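Local coordinates for phenylacetic acid degradation-related protein (Silicibacter sp., PDB 2QWZ), which is a putative thioesterase of the thioesterase superfamily, probably hydrolysing acyl thioesters, possibly in connection with phenylacetic acid degradation, at residues L22-K26 against D27-A31; S30-L33 against E34-P38. One frame throughout, in Å; residues are numbered along the deposited sequence.

How the contacts relate
Coming from the N terminus, the chain first runs through the loop that carries Phe24 and then turns into helix 26-36. Contact 1 (22-26 with 27-31) closes the turn where loop becomes helix and caps the helix start. Contact 2 (30-33 with 34-38) follows on the same helix and carries it to its C-terminal end. The two neither nest nor cross: they run in series, share Ser30 and Ala31, and have centres about 10 Å apart. A direct link joins them, Phe24 CZ lying 3.9 Å from Tyr32 CG. Through Leu29 and Leu33, both contacts set the helix against strand 44-49 and helix 73-92.

Contact 1 of 2, residues L22-K26 against D27-A31; sequences LVFDK and DGLSA
Phe24 and Leu29 make the apolar side of this helix start, while Asp25 and Gly28 make its polar side. The tight part is a hydrophobic staple, pairing the residue before the N-cap with one in the first turn: methyl CD1 of Leu29 sits over one face of the Phe24 ring, 4.3 Å from its centroid and 25° off the normal, a CH-pi contact. The two side chains cross at about a right angle. Leu29 CG stands anti to the backbone N, a setting that carries CD1 across to the ring. The ring also leans obliquely on the first turn, with CE1 3.5 Å from Gly28 O. Leu29 is buried, and also touches Ile46 and Leu49 of strand 44-49 and Ala90 of helix 73-92. The backbone under the staple is held as closely: Asp25 O takes the N-H of Leu29 at 2.9 Å, and Lys26 O receives an almost straight bond from Ser30 N (2.8 Å, 177°).

The looser side is exposed and polar. Asp25 is the N-cap: its OD1 accepts from Gly28 N at 3.0 Å, the N-H arriving from above the carboxylate plane. Placing CG between the backbone N and the carbonyl carbon (chi1 57°) brings OD1 over the first turn. The long chain of Lys26 leaves this turn and hands its NZ to Asp47 O on strand 44-49. Asp27 OD1, 5.2 Å from Lys26 NZ, is near enough only for a longer-range attraction.

Chemically this is a classic N-terminal cap with apolar backing: the Asp25 carboxylate satisfies an amide of the first turn, which lacks the usual i-4 helical carbonyl, and the acidic groups of Asp25 and Asp27 at this end are likely to interact favourably with the helix dipole.

Contact 2 of 2, residues S30-L33 against E34-P38; sequences SAYL and EEVFP
Phe37 N donates to Leu33 O at 2.8 Å, the shortest of four successive i to i+4 bonds that make these residues the C-terminal turns of alpha-helix 26-36, which packs against strand 44-49 and helix 73-92 of what is probably a hotdog fold. Val36 N to Tyr32 O is the straightest of them, 3.1 Å at 169°, while Glu35 N to Ala31 O and Glu34 N to Ser30 O are longer. The ladder stops as Phe37 leaves helical backbone angles and the chain turns off into Pro38.

Outward from the backbone, the acidic side chains lie along the exposed flank. Glu34, its CG beside the backbone N, turns back toward the preceding turn, CG 3.4 Å from Ser30 O; its side chain also touches Gln41. Glu35 takes a different course, bringing OE2 to 3.7 Å from Tyr32 CE1, obliquely to a ring whose plane is turned 68° from that of the carboxylate.

Beyond the acids comes apolar packing. Tyr32 CG, anti to the backbone N (chi1 -173°), sends the ring along the helix towards its C-terminal end, where Val36 CG2 meets CZ at 3.6 Å. Leu89 of helix 73-92 and Arg94 also touch this buried tyrosine. Replacing Tyr32 with alanine removes the ring, which would probably leave a gap beside Val36 CG2 and take a packing partner from Phe24, Leu89 and Arg94. Leu33 is buried, touching Ala86 of helix 73-92, Ile46 of strand 44-49 and Ile40. One turn on, the Phe37 ring is bordered by two residues of the helix: Val36 CG1 stands over the centre of one face, and Leu33 CD2 lies in plane at the edge, 3.9 Å from CE2.

Contact 1 of 2, residues L22-K26 against D27-A31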
loop_
_atom_site.group_PDB
_atom_site.type_symbol
_atom_site.label_atom_id
_atom_site.label_comp_id
_atom_site.label_asym_id
_atom_site.label_seq_id
_atom_site.Cartn_x
_atom_site.Cartn_y
_atom_site.Cartn_z
ATOM N N LEU A 22 -10.032 25.761 6.816
ATOM C CA LEU A 22 -9.403 26.190 5.561
ATOM C C LEU A 22 -8.779 27.561 5.720
ATOM O O LEU A 22 -9.391 28.425 6.314
ATOM C CB LEU A 22 -10.450 26.297 4.480
ATOM C CG LEU A 22 -11.116 24.977 4.085
ATOM C CD1 LEU A 22 -12.311 25.296 3.237
ATOM C CD2 LEU A 22 -10.145 24.068 3.361
ATOM N N VAL A 23 -7.585 27.766 5.166
ATOM C CA VAL A 23 -7.040 29.114 4.993
ATOM C C VAL A 23 -7.155 29.624 3.541
ATOM O O VAL A 23 -6.686 30.719 3.238
ATOM C CB VAL A 23 -5.583 29.188 5.417
ATOM C CG1 VAL A 23 -5.455 28.825 6.874
ATOM C CG2 VAL A 23 -4.691 28.311 4.519
ATOM N N PHE A 24 -7.773 28.837 2.660
ATOM C CA PHE A 24 -8.032 29.226 1.277
ATOM C C PHE A 24 -9.497 29.001 0.982
ATOM O O PHE A 24 -10.124 28.077 1.512
ATOM C CB PHE A 24 -7.279 28.331 0.278
ATOM C CG PHE A 24 -5.842 28.728 -0.008
ATOM C CD1 PHE A 24 -5.550 29.781 -0.865
ATOM C CD2 PHE A 24 -4.793 27.977 0.488
ATOM C CE1 PHE A 24 -4.235 30.110 -1.171
ATOM C CE2 PHE A 24 -3.472 28.298 0.185
ATOM C CZ PHE A 24 -3.194 29.364 -0.646
ATOM N N ASP A 25 -10.029 29.775 0.051
ATOM C CA ASP A 25 -11.303 29.397 -0.544
ATOM C C ASP A 25 -11.009 28.742 -1.889
ATOM O O ASP A 25 -9.855 28.625 -2.308
ATOM C CB ASP A 25 -12.312 30.577 -0.619
ATOM C CG ASP A 25 -11.783 31.787 -1.380
ATOM O OD1 ASP A 25 -10.658 31.749 -1.933
ATOM O OD2 ASP A 25 -12.517 32.794 -1.409
ATOM N N LYS A 26 -12.054 28.270 -2.553
ATOM C CA LYS A 26 -11.872 27.571 -3.788
ATOM C C LYS A 26 -11.083 28.358 -4.813
ATOM O O LYS A 26 -10.115 27.849 -5.377
ATOM C CB LYS A 26 -13.220 27.180 -4.355
ATOM C CG LYS A 26 -13.105 26.244 -5.500
ATOM C CD LYS A 26 -14.471 25.765 -5.951
ATOM C CE LYS A 26 -14.968 26.506 -7.170
ATOM N NZ LYS A 26 -15.807 25.611 -8.009
ATOM N N ASP A 27 -11.522 29.584 -5.096
ATOM C CA ASP A 27 -10.898 30.386 -6.124
ATOM C C ASP A 27 -9.453 30.762 -5.755
ATOM O O ASP A 27 -8.574 30.769 -6.615
ATOM C CB ASP A 27 -11.747 31.630 -6.418
ATOM C CG ASP A 27 -13.071 31.303 -7.147
ATOM O OD1 ASP A 27 -13.298 30.144 -7.595
ATOM O OD2 ASP A 27 -13.891 32.232 -7.278
ATOM N N GLY A 28 -9.196 31.037 -4.486
ATOM C CA GLY A 28 -7.829 31.309 -4.027
ATOM C C GLY A 28 -6.928 30.079 -4.102
ATOM O O GLY A 28 -5.707 30.207 -4.292
ATOM N N LEU A 29 -7.528 28.886 -3.962
ATOM C CA LEU A 29 -6.775 27.645 -4.100
ATOM C C LEU A 29 -6.515 27.335 -5.565
ATOM O O LEU A 29 -5.398 27.000 -5.935
ATOM C CB LEU A 29 -7.488 26.471 -3.434
ATOM C CG LEU A 29 -6.672 25.181 -3.306
ATOM C CD1 LEU A 29 -5.463 25.377 -2.371
ATOM C CD2 LEU A 29 -7.584 24.093 -2.822
ATOM N N SER A 30 -7.546 27.451 -6.397
ATOM C CA SER A 30 -7.377 27.324 -7.844
ATOM C C SER A 30 -6.252 28.197 -8.401
ATOM O O SER A 30 -5.503 27.758 -9.276
ATOM C CB SER A 30 -8.673 27.661 -8.567
ATOM O OG SER A 30 -9.707 26.768 -8.209
ATOM N N ALA A 31 -6.149 29.421 -7.879
ATOM C CA ALA A 31 -5.160 30.408 -8.291
ATOM C C ALA A 31 -3.773 30.060 -7.789
ATOM O O ALA A 31 -2.784 30.288 -8.481
ATOM C CB ALA A 31 -5.558 31.820 -7.753
#

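Contact 2 of 2, residues S30-L33 against E34-P38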
loop_
_atom_site.group_PDB
_atom_site.type_symbol
_atom_site.label_atom_id
_atom_site.label_comp_id
_atom_site.label_asym_id
_atom_site.label_seq_id
_atom_site.Cartn_x
_atom_site.Cartn_y
_atom_site.Cartn_z
ATOM N N SER A 30 -7.546 27.451 -6.397
ATOM C CA SER A 30 -7.377 27.324 -7.844
ATOM C C SER A 30 -6.252 28.197 -8.401
ATOM O O SER A 30 -5.503 27.758 -9.276
ATOM C CB SER A 30 -8.673 27.661 -8.567
ATOM O OG SER A 30 -9.707 26.768 -8.209
ATOM N N ALA A 31 -6.149 29.421 -7.879
ATOM C CA ALA A 31 -5.160 30.408 -8.291
ATOM C C ALA A 31 -3.773 30.060 -7.789
ATOM O O ALA A 31 -2.784 30.288 -8.481
ATOM C CB ALA A 31 -5.558 31.820 -7.753
ATOM N N TYR A 32 -3.691 29.558 -6.564
ATOM C CA TYR A 32 -2.408 29.159 -6.002
ATOM C C TYR A 32 -1.856 27.899 -6.645
ATOM O O TYR A 32 -0.658 27.718 -6.687
ATOM C CB TYR A 32 -2.495 28.949 -4.489
ATOM C CG TYR A 32 -1.130 28.705 -3.883
ATOM C CD1 TYR A 32 -0.222 29.748 -3.754
ATOM C CD2 TYR A 32 -0.728 27.428 -3.489
ATOM C CE1 TYR A 32 1.041 29.541 -3.224
ATOM C CE2 TYR A 32 0.539 27.211 -2.960
ATOM C CZ TYR A 32 1.413 28.275 -2.831
ATOM O OH TYR A 32 2.669 28.091 -2.308
ATOM N N LEU A 33 -2.721 27.016 -7.131
ATOM C CA LEU A 33 -2.254 25.795 -7.774
ATOM C C LEU A 33 -1.749 26.049 -9.179
ATOM O O LEU A 33 -0.805 25.396 -9.617
ATOM C CB LEU A 33 -3.355 24.743 -7.830
ATOM C CG LEU A 33 -3.666 24.062 -6.507
ATOM C CD1 LEU A 33 -4.956 23.383 -6.669
ATOM C CD2 LEU A 33 -2.581 23.102 -6.109
ATOM N N GLU A 34 -2.388 26.959 -9.907
ATOM C CA GLU A 34 -1.912 27.312 -11.247
ATOM C C GLU A 34 -0.603 28.095 -11.169
ATOM O O GLU A 34 0.229 27.982 -12.062
ATOM C CB GLU A 34 -2.970 28.098 -12.015
ATOM C CG GLU A 34 -4.205 27.268 -12.347
ATOM C CD GLU A 34 -5.268 28.078 -13.039
ATOM O OE1 GLU A 34 -5.127 28.290 -14.265
ATOM O OE2 GLU A 34 -6.229 28.506 -12.357
ATOM N N GLU A 35 -0.421 28.864 -10.095
ATOM C CA GLU A 35 0.834 29.579 -9.827
ATOM C C GLU A 35 1.996 28.607 -9.579
ATOM O O GLU A 35 2.970 28.585 -10.328
ATOM C CB GLU A 35 0.655 30.532 -8.631
ATOM C CG GLU A 35 1.943 31.111 -8.054
ATOM C CD GLU A 35 1.692 32.237 -7.048
ATOM O OE1 GLU A 35 1.315 33.350 -7.479
ATOM O OE2 GLU A 35 1.890 32.019 -5.829
ATOM N N VAL A 36 1.881 27.810 -8.527
ATOM C CA VAL A 36 2.879 26.793 -8.193
ATOM C C VAL A 36 3.042 25.692 -9.260
ATOM O O VAL A 36 4.138 25.158 -9.420
ATOM C CB VAL A 36 2.560 26.170 -6.799
ATOM C CG1 VAL A 36 3.023 24.725 -6.698
ATOM C CG2 VAL A 36 3.175 27.014 -5.702
ATOM N N PHE A 37 1.972 25.352 -9.982
ATOM C CA PHE A 37 2.043 24.334 -11.049
ATOM C C PHE A 37 1.424 24.836 -12.357
ATOM O O PHE A 37 0.233 24.637 -12.600
ATOM C CB PHE A 37 1.339 23.036 -10.647
ATOM C CG PHE A 37 1.705 22.535 -9.290
ATOM C CD1 PHE A 37 2.998 22.125 -9.010
ATOM C CD2 PHE A 37 0.745 22.456 -8.291
ATOM C CE1 PHE A 37 3.338 21.654 -7.747
ATOM C CE2 PHE A 37 1.074 21.992 -7.033
ATOM C CZ PHE A 37 2.372 21.585 -6.757
ATOM N N PRO A 38 2.233 25.489 -13.210
ATOM C CA PRO A 38 1.719 25.985 -14.492
ATOM C C PRO A 38 1.218 24.883 -15.426
ATOM O O PRO A 38 0.287 25.118 -16.198
ATOM C CB PRO A 38 2.923 26.710 -15.097
ATOM C CG PRO A 38 3.849 26.968 -13.933
ATOM C CD PRO A 38 3.657 25.816 -13.024
#